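Local coordinates for protein DNA polymerase III subunit beta (Deinococcus radiodurans, PDB 4TRT) that forms a head-to-tail dimeric ring around DNA and probably tethers DNA polymerases and other proteins to it, making synthesis processive, at residues Arg135-Val140 and Arg154-Glu159; Arg166-Ala169 and Arg174-Ile177; Val126-Gly131 and Arg178-Ser183; Leu217-Asp222 and Met226-Leu231. All blocks are in the same frame, centred on the assembly; numbering follows the deposited sequence.

Contact 1: residues Arg135-Val140 and Arg154-Glu159; sequences RAFSSV and RGIKLE
Helix-on-sheet packing in the central domain brings Phe137 and Val140, one turn apart on helix 130-140, against Ile156 of strand 155-161. A single methyl, Ile156 CG2, takes both partners. Val140 CG2 approaches it at 4.1 Å, the two branched side chains meeting at a slant, and Phe137 CE1 stands 4.3 Å from the same carbon, which lies obliquely to the phenyl ring. Ile156 can serve two helix residues because CG1 sits beside its backbone N (chi1 -73°), placing CG2 anti to that N, where it points at the helix. Both distances are those of ordinary van der Waals contact.

Val140 and Ile156 branch at CB, so each offers a methyl near its backbone, while the longer Phe137 covers the rest of the distance. The strand belongs to a sheet that helix 130-140 covers, and the neighbouring helix 193-202 completes the layer: Phe137 also rests on Val196 and Ile200, so its ring fills the join between helix and helix as well as helix and sheet. Val140 reaches further across the sheet, to Ala176 and Arg178 of strand 175-181.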
loop_
_atom_site.group_PDB
_atom_site.type_symbol
_atom_site.label_atom_id
_atom_site.label_comp_id
_atom_site.label_asym_id
_atom_site.label_seq_id
_atom_site.Cartn_x
_atom_site.Cartn_y
_atom_site.Cartn_z
ATOM N N ARG A 135 18.904 -1.152 15.059
ATOM C CA ARG A 135 17.937 -0.343 15.816
ATOM C C ARG A 135 18.537 1.040 16.152
ATOM O O ARG A 135 17.833 2.033 16.096
ATOM C CB ARG A 135 17.379 -1.113 17.034
ATOM C CG ARG A 135 16.078 -1.872 16.730
ATOM C CD ARG A 135 15.577 -2.767 17.854
ATOM N NE ARG A 135 16.073 -4.140 17.707
ATOM C CZ ARG A 135 17.174 -4.650 18.270
ATOM N NH1 ARG A 135 17.946 -3.919 19.060
ATOM N NH2 ARG A 135 17.503 -5.921 18.039
ATOM N N ALA A 136 19.845 1.119 16.412
ATOM C CA ALA A 136 20.508 2.410 16.606
ATOM C C ALA A 136 20.444 3.255 15.334
ATOM O O ALA A 136 20.032 4.412 15.378
ATOM C CB ALA A 136 21.946 2.237 17.073
ATOM N N PHE A 137 20.822 2.672 14.202
ATOM C CA PHE A 137 20.678 3.340 12.897
ATOM C C PHE A 137 19.272 3.869 12.659
ATOM O O PHE A 137 19.096 5.024 12.260
ATOM C CB PHE A 137 21.019 2.397 11.734
ATOM C CG PHE A 137 22.491 2.232 11.459
ATOM C CD1 PHE A 137 23.420 3.226 11.754
ATOM C CD2 PHE A 137 22.940 1.078 10.821
ATOM C CE1 PHE A 137 24.764 3.044 11.460
ATOM C CE2 PHE A 137 24.274 0.901 10.522
ATOM C CZ PHE A 137 25.189 1.876 10.851
ATOM N N SER A 138 18.274 3.027 12.906
ATOM C CA SER A 138 16.872 3.380 12.652
ATOM C C SER A 138 16.383 4.503 13.567
ATOM O O SER A 138 15.469 5.230 13.208
ATOM C CB SER A 138 15.961 2.169 12.855
ATOM O OG SER A 138 16.165 1.218 11.842
ATOM N N SER A 139 16.990 4.617 14.747
ATOM C CA SER A 139 16.625 5.638 15.719
ATOM C C SER A 139 17.161 7.019 15.356
ATOM O O SER A 139 16.567 8.016 15.779
ATOM C CB SER A 139 17.133 5.261 17.111
ATOM O OG SER A 139 16.504 4.062 17.522
ATOM N N VAL A 140 18.281 7.094 14.618
ATOM C CA VAL A 140 18.922 8.404 14.330
ATOM C C VAL A 140 18.892 8.858 12.883
ATOM O O VAL A 140 19.100 10.032 12.620
ATOM C CB VAL A 140 20.366 8.462 14.852
ATOM C CG1 VAL A 140 20.388 8.025 16.319
ATOM C CG2 VAL A 140 21.309 7.639 13.958
ATOM N N ARG A 154 25.504 14.712 5.828
ATOM C CA ARG A 154 24.766 13.824 4.951
ATOM C C ARG A 154 24.955 12.367 5.370
ATOM O O ARG A 154 24.309 11.483 4.827
ATOM C CB ARG A 154 25.170 14.057 3.474
ATOM C CG ARG A 154 25.154 15.532 3.068
ATOM C CD ARG A 154 25.651 15.800 1.657
ATOM N NE ARG A 154 25.968 17.223 1.515
ATOM C CZ ARG A 154 26.853 17.730 0.660
ATOM N NH1 ARG A 154 27.525 16.935 -0.172
ATOM N NH2 ARG A 154 27.084 19.043 0.652
ATOM N N GLY A 155 25.809 12.118 6.359
ATOM C CA GLY A 155 26.048 10.760 6.842
ATOM C C GLY A 155 25.765 10.567 8.319
ATOM O O GLY A 155 25.394 11.510 9.027
ATOM N N ILE A 156 25.894 9.326 8.770
ATOM C CA ILE A 156 25.686 8.991 10.164
ATOM C C ILE A 156 27.058 8.672 10.782
ATOM O O ILE A 156 27.802 7.822 10.265
ATOM C CB ILE A 156 24.740 7.777 10.339
ATOM C CG1 ILE A 156 23.275 8.120 10.040
ATOM C CG2 ILE A 156 24.791 7.297 11.787
ATOM C CD1 ILE A 156 22.988 8.628 8.662
ATOM N N LYS A 157 27.394 9.342 11.883
ATOM C CA LYS A 157 28.657 9.084 12.557
ATOM C C LYS A 157 28.519 7.845 13.435
ATOM O O LYS A 157 27.524 7.690 14.115
ATOM C CB LYS A 157 29.081 10.255 13.440
ATOM C CG LYS A 157 30.537 10.163 13.919
ATOM C CD LYS A 157 30.785 11.098 15.084
ATOM C CE LYS A 157 32.255 11.233 15.470
ATOM N NZ LYS A 157 32.356 11.969 16.758
ATOM N N LEU A 158 29.527 6.976 13.398
ATOM C CA LEU A 158 29.659 5.893 14.368
ATOM C C LEU A 158 30.891 6.163 15.233
ATOM O O LEU A 158 31.981 6.382 14.707
ATOM C CB LEU A 158 29.797 4.554 13.643
ATOM C CG LEU A 158 30.014 3.341 14.564
ATOM C CD1 LEU A 158 28.757 3.104 15.385
ATOM C CD2 LEU A 158 30.354 2.085 13.780
ATOM N N GLU A 159 30.706 6.165 16.550
ATOM C CA GLU A 159 31.779 6.362 17.526
ATOM C C GLU A 159 31.943 5.108 18.360
ATOM O O GLU A 159 30.939 4.510 18.764
ATOM C CB GLU A 159 31.403 7.452 18.529
ATOM C CG GLU A 159 31.310 8.857 18.007
ATOM C CD GLU A 159 30.812 9.835 19.059
ATOM O OE1 GLU A 159 30.700 9.472 20.244
ATOM O OE2 GLU A 159 30.526 10.991 18.701
#

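Contact 2: residues Arg166-Ala169 and Arg174-Ile177; sequences RVVA and RVAI
Ala169 and Ala176 face each other as an antiparallel hydrogen-bonded pair in the beta hairpin of strands 164-170 and 175-181. Their two backbone bonds, Ala169 N to Ala176 O and Ala176 N to Ala169 O, are both 2.9 Å long and nearly straight at hydrogen (165° and 167°). Next along the ladder, Val168 and Ile177 form a non-hydrogen-bonded pair with CA atoms 4.6 Å apart. Here CA-H...O contacts take over: Val168 CA lies 3.3 Å from Ala176 O, and Ile177 CA 3.4 Å from Val167 O.

The apolar contacts gather on the face that carries Val168 and Ile177. Val168 CG1 touches Val175 CG1 at 3.9 Å and Ile177 CG1 at 4.0 Å, so one methyl bridges two residues of the partner strand. On the other face the two alanines are small enough for the loop after helix 130-140 to come close; Tyr142 rests on Ala176 and Ala143 on Ala169.

A third kind of contact joins a flat cation to a methyl. Ile177 CG2 sits over one face of the Arg166 guanidinium, off-centre toward its rim and 3.5 Å from Arg166 NE. A bend at chi3 (-76°) folds the arginine over the isoleucine. With its face against carbon, the group bonds through its N-H edge: NE joins Asp179 in a salt bridge and NH1 bonds Tyr238, which probably keeps the charge stabilised beside an apolar neighbour.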
loop_
_atom_site.group_PDB
_atom_site.type_symbol
_atom_site.label_atom_id
_atom_site.label_comp_id
_atom_site.label_asym_id
_atom_site.label_seq_id
_atom_site.Cartn_x
_atom_site.Cartn_y
_atom_site.Cartn_z
ATOM N N ARG A 166 28.221 4.486 19.698
ATOM C CA ARG A 166 27.200 5.510 19.542
ATOM C C ARG A 166 27.044 5.860 18.077
ATOM O O ARG A 166 28.041 5.959 17.351
ATOM C CB ARG A 166 27.613 6.762 20.318
ATOM C CG ARG A 166 26.808 8.003 19.988
ATOM C CD ARG A 166 27.262 9.180 20.828
ATOM N NE ARG A 166 26.770 9.070 22.181
ATOM C CZ ARG A 166 26.745 10.061 23.058
ATOM N NH1 ARG A 166 27.220 11.263 22.745
ATOM N NH2 ARG A 166 26.241 9.845 24.259
ATOM N N VAL A 167 25.800 6.043 17.633
ATOM C CA VAL A 167 25.555 6.638 16.318
ATOM C C VAL A 167 24.908 7.994 16.492
ATOM O O VAL A 167 24.118 8.194 17.410
ATOM C CB VAL A 167 24.683 5.773 15.380
ATOM C CG1 VAL A 167 25.488 4.591 14.848
ATOM C CG2 VAL A 167 23.397 5.345 16.077
ATOM N N VAL A 168 25.262 8.918 15.601
ATOM C CA VAL A 168 24.802 10.296 15.679
ATOM C C VAL A 168 24.481 10.807 14.277
ATOM O O VAL A 168 25.251 10.584 13.330
ATOM C CB VAL A 168 25.877 11.218 16.304
ATOM C CG1 VAL A 168 25.316 12.612 16.602
ATOM C CG2 VAL A 168 26.466 10.606 17.567
ATOM N N ALA A 169 23.346 11.497 14.153
ATOM C CA ALA A 169 23.014 12.225 12.941
ATOM C C ALA A 169 22.555 13.633 13.293
ATOM O O ALA A 169 22.051 13.880 14.403
ATOM C CB ALA A 169 21.930 11.479 12.191
ATOM N N ARG A 174 19.141 20.194 14.681
ATOM C CA ARG A 174 18.646 19.001 15.384
ATOM C C ARG A 174 19.693 17.895 15.374
ATOM O O ARG A 174 20.518 17.816 14.479
ATOM C CB ARG A 174 17.320 18.491 14.833
ATOM C CG ARG A 174 17.354 17.988 13.406
ATOM C CD ARG A 174 15.968 17.508 13.046
ATOM N NE ARG A 174 15.827 17.067 11.667
ATOM C CZ ARG A 174 14.786 16.360 11.216
ATOM N NH1 ARG A 174 13.806 15.998 12.035
ATOM N NH2 ARG A 174 14.728 15.997 9.945
ATOM N N VAL A 175 19.616 17.027 16.380
ATOM C CA VAL A 175 20.567 15.956 16.576
ATOM C C VAL A 175 19.793 14.730 17.049
ATOM O O VAL A 175 18.833 14.850 17.829
ATOM C CB VAL A 175 21.608 16.309 17.674
ATOM C CG1 VAL A 175 22.743 15.296 17.638
ATOM C CG2 VAL A 175 22.142 17.733 17.506
ATOM N N ALA A 176 20.211 13.560 16.585
ATOM C CA ALA A 176 19.691 12.289 17.084
ATOM C C ALA A 176 20.891 11.427 17.442
ATOM O O ALA A 176 21.841 11.336 16.660
ATOM C CB ALA A 176 18.842 11.608 16.029
ATOM N N ILE A 177 20.822 10.813 18.621
ATOM C CA ILE A 177 21.896 10.001 19.193
ATOM C C ILE A 177 21.306 8.714 19.734
ATOM O O ILE A 177 20.241 8.724 20.357
ATOM C CB ILE A 177 22.561 10.744 20.374
ATOM C CG1 ILE A 177 23.205 12.053 19.905
ATOM C CG2 ILE A 177 23.580 9.862 21.117
ATOM C CD1 ILE A 177 23.559 12.971 21.050
#

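Contact 3: residues Val126-Gly131 and Arg178-Ser183; sequences VSLDGG and RDFPAS
Leu128 meets Phe180 edge-on: Leu128 CD2 lies close to the plane of the phenyl ring, 4.4 Å from Phe180 CE2, and touches its rim. Phe180 leaves its backbone toward strand 126-129, and chi1 61° sets CG between the backbone N and the carbonyl carbon, which brings the ring rim to Leu128. Another part of the ring edge meets Arg178 O in plane, a fitting neighbour because aromatic C-H groups are weakly positive. Leucine suits the other side, its forked end offering a methyl to an aromatic rim.

Farther along, the approach is between a side chain and backbone. Ser183 CB comes 3.2 Å from Ser127 O, and Val126 CG1 stands 3.9 Å from Ser183 O. Ser183 is poorly ordered, so these distances are doubtful.

Asp129 closes strand 126-129 as the N-cap of helix 130-140. Its OD2 accepts a bond from the backbone N of Glu132, in the first turn, while OD1 takes the N-H of Gly206.

Strand 126-129 is hydrogen-bonded on its other side to strand 207-212, at the border of one sheet, whereas strand 175-181 belongs to another. Phe180 therefore fills the seam between the sheets, beneath Leu133 and Ala136 of helix 130-140 and beside Leu158 of strand 155-161 and Val167 of strand 164-170.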
loop_
_atom_site.group_PDB
_atom_site.type_symbol
_atom_site.label_atom_id
_atom_site.label_comp_id
_atom_site.label_asym_id
_atom_site.label_seq_id
_atom_site.Cartn_x
_atom_site.Cartn_y
_atom_site.Cartn_z
ATOM N N VAL A 126 36.396 -4.951 13.508
ATOM C CA VAL A 126 35.503 -4.762 14.649
ATOM C C VAL A 126 34.378 -5.772 14.553
ATOM O O VAL A 126 34.051 -6.250 13.467
ATOM C CB VAL A 126 34.853 -3.356 14.684
ATOM C CG1 VAL A 126 34.726 -2.861 16.120
ATOM C CG2 VAL A 126 35.647 -2.369 13.861
ATOM N N SER A 127 33.784 -6.077 15.696
ATOM C CA SER A 127 32.639 -6.966 15.786
ATOM C C SER A 127 31.596 -6.340 16.711
ATOM O O SER A 127 31.919 -5.924 17.815
ATOM C CB SER A 127 33.093 -8.318 16.325
ATOM O OG SER A 127 32.009 -9.213 16.469
ATOM N N LEU A 128 30.356 -6.236 16.249
ATOM C CA LEU A 128 29.250 -5.796 17.114
ATOM C C LEU A 128 27.998 -6.614 16.818
ATOM O O LEU A 128 27.999 -7.462 15.926
ATOM C CB LEU A 128 28.962 -4.290 16.944
ATOM C CG LEU A 128 29.081 -3.750 15.531
ATOM C CD1 LEU A 128 27.829 -4.125 14.759
ATOM C CD2 LEU A 128 29.288 -2.242 15.523
ATOM N N ASP A 129 26.935 -6.374 17.574
ATOM C CA ASP A 129 25.666 -7.040 17.301
ATOM C C ASP A 129 24.877 -6.282 16.229
ATOM O O ASP A 129 24.570 -5.103 16.401
ATOM C CB ASP A 129 24.816 -7.174 18.554
ATOM C CG ASP A 129 23.552 -7.967 18.295
ATOM O OD1 ASP A 129 23.596 -9.216 18.376
ATOM O OD2 ASP A 129 22.525 -7.343 17.979
ATOM N N GLY A 130 24.538 -6.976 15.141
ATOM C CA GLY A 130 23.829 -6.358 14.017
ATOM C C GLY A 130 22.448 -5.812 14.340
ATOM O O GLY A 130 22.034 -4.794 13.791
ATOM N N GLY A 131 21.733 -6.491 15.228
ATOM C CA GLY A 131 20.419 -6.036 15.682
ATOM C C GLY A 131 20.493 -4.742 16.481
ATOM O O GLY A 131 19.680 -3.847 16.294
ATOM N N ARG A 178 21.970 7.588 19.473
ATOM C CA ARG A 178 21.678 6.370 20.203
ATOM C C ARG A 178 22.966 5.644 20.581
ATOM O O ARG A 178 23.803 5.377 19.718
ATOM C CB ARG A 178 20.762 5.445 19.411
ATOM C CG ARG A 178 20.269 4.271 20.258
ATOM C CD ARG A 178 18.810 3.939 20.018
ATOM N NE ARG A 178 18.297 3.048 21.056
ATOM C CZ ARG A 178 17.041 2.624 21.132
ATOM N NH1 ARG A 178 16.138 3.015 20.244
ATOM N NH2 ARG A 178 16.683 1.817 22.122
ATOM N N ASP A 179 23.110 5.370 21.873
ATOM C CA ASP A 179 24.202 4.566 22.438
ATOM C C ASP A 179 23.755 3.124 22.463
ATOM O O ASP A 179 22.585 2.848 22.732
ATOM C CB ASP A 179 24.521 5.009 23.878
ATOM C CG ASP A 179 25.229 6.349 23.937
ATOM O OD1 ASP A 179 26.198 6.552 23.175
ATOM O OD2 ASP A 179 24.815 7.223 24.723
ATOM N N PHE A 180 24.680 2.208 22.183
ATOM C CA PHE A 180 24.376 0.784 22.193
ATOM C C PHE A 180 25.613 -0.062 22.573
ATOM O O PHE A 180 26.740 0.399 22.416
ATOM C CB PHE A 180 23.803 0.378 20.827
ATOM C CG PHE A 180 24.741 0.605 19.669
ATOM C CD1 PHE A 180 24.869 1.855 19.092
ATOM C CD2 PHE A 180 25.482 -0.450 19.140
ATOM C CE1 PHE A 180 25.731 2.065 18.023
ATOM C CE2 PHE A 180 26.348 -0.250 18.068
ATOM C CZ PHE A 180 26.469 1.008 17.507
ATOM N N PRO A 181 25.407 -1.294 23.090
ATOM C CA PRO A 181 26.542 -2.167 23.441
ATOM C C PRO A 181 27.456 -2.496 22.258
ATOM O O PRO A 181 26.981 -2.734 21.144
ATOM C CB PRO A 181 25.868 -3.450 23.952
ATOM C CG PRO A 181 24.479 -3.052 24.316
ATOM C CD PRO A 181 24.111 -1.921 23.411
ATOM N N ALA A 182 28.760 -2.517 22.506
ATOM C CA ALA A 182 29.727 -2.814 21.458
ATOM C C ALA A 182 30.880 -3.664 22.002
ATOM O O ALA A 182 31.261 -3.547 23.171
ATOM C CB ALA A 182 30.249 -1.522 20.846
ATOM N N SER A 183 31.401 -4.550 21.157
ATOM C CA SER A 183 32.661 -5.234 21.437
ATOM C C SER A 183 33.683 -4.293 20.827
ATOM O O SER A 183 34.102 -4.451 19.677
ATOM C CB SER A 183 32.693 -6.628 20.808
ATOM O OG SER A 183 33.766 -7.397 21.321
#

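Contact 4: residues Leu217-Asp222 and Met226-Leu231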
loop_
_atom_site.group_PDB
_atom_site.type_symbol
_atom_site.label_atom_id
_atom_site.label_comp_id
_atom_site.label_asym_id
_atom_site.label_seq_id
_atom_site.Cartn_x
_atom_site.Cartn_y
_atom_site.Cartn_z
ATOM N N LEU A 217 33.879 0.649 3.598
ATOM C CA LEU A 217 33.646 -0.269 4.699
ATOM C C LEU A 217 32.991 -1.516 4.125
ATOM O O LEU A 217 32.166 -1.420 3.220
ATOM C CB LEU A 217 32.718 0.373 5.727
ATOM C CG LEU A 217 32.344 -0.460 6.968
ATOM C CD1 LEU A 217 33.558 -0.609 7.871
ATOM C CD2 LEU A 217 31.183 0.163 7.735
ATOM N N THR A 218 33.378 -2.681 4.635
ATOM C CA THR A 218 32.681 -3.924 4.339
ATOM C C THR A 218 32.059 -4.462 5.629
ATOM O O THR A 218 32.736 -4.603 6.656
ATOM C CB THR A 218 33.623 -4.985 3.729
ATOM O OG1 THR A 218 34.211 -4.472 2.527
ATOM C CG2 THR A 218 32.854 -6.279 3.410
ATOM N N VAL A 219 30.757 -4.726 5.577
ATOM C CA VAL A 219 30.021 -5.259 6.708
ATOM C C VAL A 219 29.582 -6.670 6.378
ATOM O O VAL A 219 28.941 -6.896 5.336
ATOM C CB VAL A 219 28.783 -4.406 7.034
ATOM C CG1 VAL A 219 28.021 -4.983 8.224
ATOM C CG2 VAL A 219 29.192 -2.967 7.326
ATOM N N THR A 220 29.943 -7.609 7.251
ATOM C CA THR A 220 29.630 -9.018 7.053
ATOM C C THR A 220 28.769 -9.542 8.189
ATOM O O THR A 220 29.095 -9.372 9.371
ATOM C CB THR A 220 30.899 -9.869 6.941
ATOM O OG1 THR A 220 31.731 -9.351 5.901
ATOM C CG2 THR A 220 30.550 -11.325 6.613
ATOM N N THR A 221 27.666 -10.176 7.816
ATOM C CA THR A 221 26.770 -10.802 8.763
ATOM C C THR A 221 26.727 -12.281 8.456
ATOM O O THR A 221 27.527 -12.800 7.664
ATOM C CB THR A 221 25.332 -10.284 8.614
ATOM O OG1 THR A 221 24.714 -10.931 7.483
ATOM C CG2 THR A 221 25.301 -8.791 8.437
ATOM N N ASP A 222 25.785 -12.957 9.100
ATOM C CA ASP A 222 25.334 -14.260 8.678
ATOM C C ASP A 222 24.836 -14.188 7.222
ATOM O O ASP A 222 23.766 -13.642 6.932
ATOM C CB ASP A 222 24.253 -14.717 9.668
ATOM C CG ASP A 222 23.381 -15.815 9.134
ATOM O OD1 ASP A 222 23.877 -16.946 9.009
ATOM O OD2 ASP A 222 22.191 -15.546 8.867
ATOM N N MET A 226 28.340 -6.620 2.526
ATOM C CA MET A 226 28.003 -5.358 1.862
ATOM C C MET A 226 29.206 -4.452 1.830
ATOM O O MET A 226 29.835 -4.229 2.882
ATOM C CB MET A 226 26.850 -4.653 2.582
ATOM C CG MET A 226 26.404 -3.367 1.900
ATOM S SD MET A 226 25.101 -2.465 2.747
ATOM C CE MET A 226 23.650 -3.355 2.220
ATOM N N ASN A 227 29.511 -3.922 0.644
ATOM C CA ASN A 227 30.497 -2.858 0.478
ATOM C C ASN A 227 29.771 -1.524 0.388
ATOM O O ASN A 227 28.775 -1.395 -0.341
ATOM C CB ASN A 227 31.338 -3.031 -0.800
ATOM C CG ASN A 227 32.248 -4.242 -0.766
ATOM O OD1 ASN A 227 32.660 -4.698 0.305
ATOM N ND2 ASN A 227 32.599 -4.756 -1.956
ATOM N N LEU A 228 30.276 -0.534 1.119
ATOM C CA LEU A 228 29.755 0.824 1.046
ATOM C C LEU A 228 30.875 1.829 1.172
ATOM O O LEU A 228 31.950 1.510 1.690
ATOM C CB LEU A 228 28.737 1.091 2.137
ATOM C CG LEU A 228 29.190 0.731 3.555
ATOM C CD1 LEU A 228 28.887 1.828 4.568
ATOM C CD2 LEU A 228 28.561 -0.595 3.973
ATOM N N LYS A 229 30.605 3.034 0.688
ATOM C CA LYS A 229 31.550 4.121 0.758
ATOM C C LYS A 229 31.463 4.735 2.136
ATOM O O LYS A 229 30.452 4.601 2.812
ATOM C CB LYS A 229 31.214 5.190 -0.270
ATOM C CG LYS A 229 31.352 4.732 -1.702
ATOM C CD LYS A 229 30.903 5.821 -2.659
ATOM C CE LYS A 229 30.852 5.302 -4.084
ATOM N NZ LYS A 229 29.967 6.183 -4.892
ATOM N N LEU A 230 32.538 5.387 2.557
ATOM C CA LEU A 230 32.548 6.140 3.799
ATOM C C LEU A 230 32.821 7.601 3.445
ATOM O O LEU A 230 33.547 7.870 2.497
ATOM C CB LEU A 230 33.664 5.639 4.718
ATOM C CG LEU A 230 33.487 4.277 5.379
ATOM C CD1 LEU A 230 34.730 3.925 6.194
ATOM C CD2 LEU A 230 32.228 4.273 6.229
ATOM N N LEU A 231 32.269 8.537 4.215
ATOM C CA LEU A 231 32.530 9.963 3.971
ATOM C C LEU A 231 33.810 10.394 4.669
ATOM O O LEU A 231 34.125 9.913 5.763
ATOM C CB LEU A 231 31.362 10.822 4.447
ATOM C CG LEU A 231 29.994 10.515 3.822
ATOM C CD1 LEU A 231 28.968 11.558 4.277
ATOM C CD2 LEU A 231 30.031 10.463 2.302
#
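Leu217, Val219 and Leu228, joined by Leu230 just past the strand, form the apolar centre of a beta hairpin made by strands 216-220 and 224-229. Leu217 CB touches two leucines of the other segment, at roughly a right angle to each other: Leu228 CG at 4.2 Å and Leu230 CD2 at 4.0 Å. Farther along the same face Val219 CG2 meets Leu228 CD2 at 4.2 Å, the two side chains crossing at an angle. A chi1 of 51° swings Leu228 CG back over its own backbone, toward Leu217. Ile191 of strand 189-192 packs on the leucines, and Leu199 of helix 193-202 covers Val219. Met226 starts on this face too, but its flexible, unbranched chain runs off to the helix, reaching Leu199 and Val202.

Beneath this cluster the backbone ladder holds the strands together. Leu217 and Leu228 exchange two bonds, with Leu217 N 2.8 Å from Leu228 O, and Val219 and Met226 exchange two more, including Val219 N to Met226 O at 2.9 Å. Beyond it, strand 224-229 pairs with strand 52-59 of the N-terminal domain, so the hairpin carries the sheet across the domain junction.

The polar edge is the reverse face, where Thr218 and Asn227 are a non-hydrogen-bonded pair, their side chains alongside and pointing the same way. Asparagine suits this buried position, offering an acceptor and a donor together: ND2 bonds Ser119 O and Asp53 OD2, which helps fix the amide's rotation. Its OD1 receives the Thr218 OG1 hydroxyl at 2.7 Å, the donor tilted 28° from the carbonyl plane.

In the fold
All four contacts lie in the central domain. Contact 3 encloses contacts 1 and 2 along the chain, since its segments lie outside theirs, and contact 4 follows. Contacts 1 and 2 have centres about 6 Å apart and meet through paired strands 155-161 and 164-170. Helix 130-140 is shared by contacts 1 and 3, strand 175-181 by contacts 2 and 3, and the salt bridge from Arg166 to Asp179 joins these last two. Contact 4 lies about 20 Å from contact 2, centre to centre, in the sheet that strand 126-129 of contact 3 borders. Helix 130-140 and strands 126-129 and 175-181 thus link two sheets that each run on into a neighbouring domain of the DNA-encircling ring.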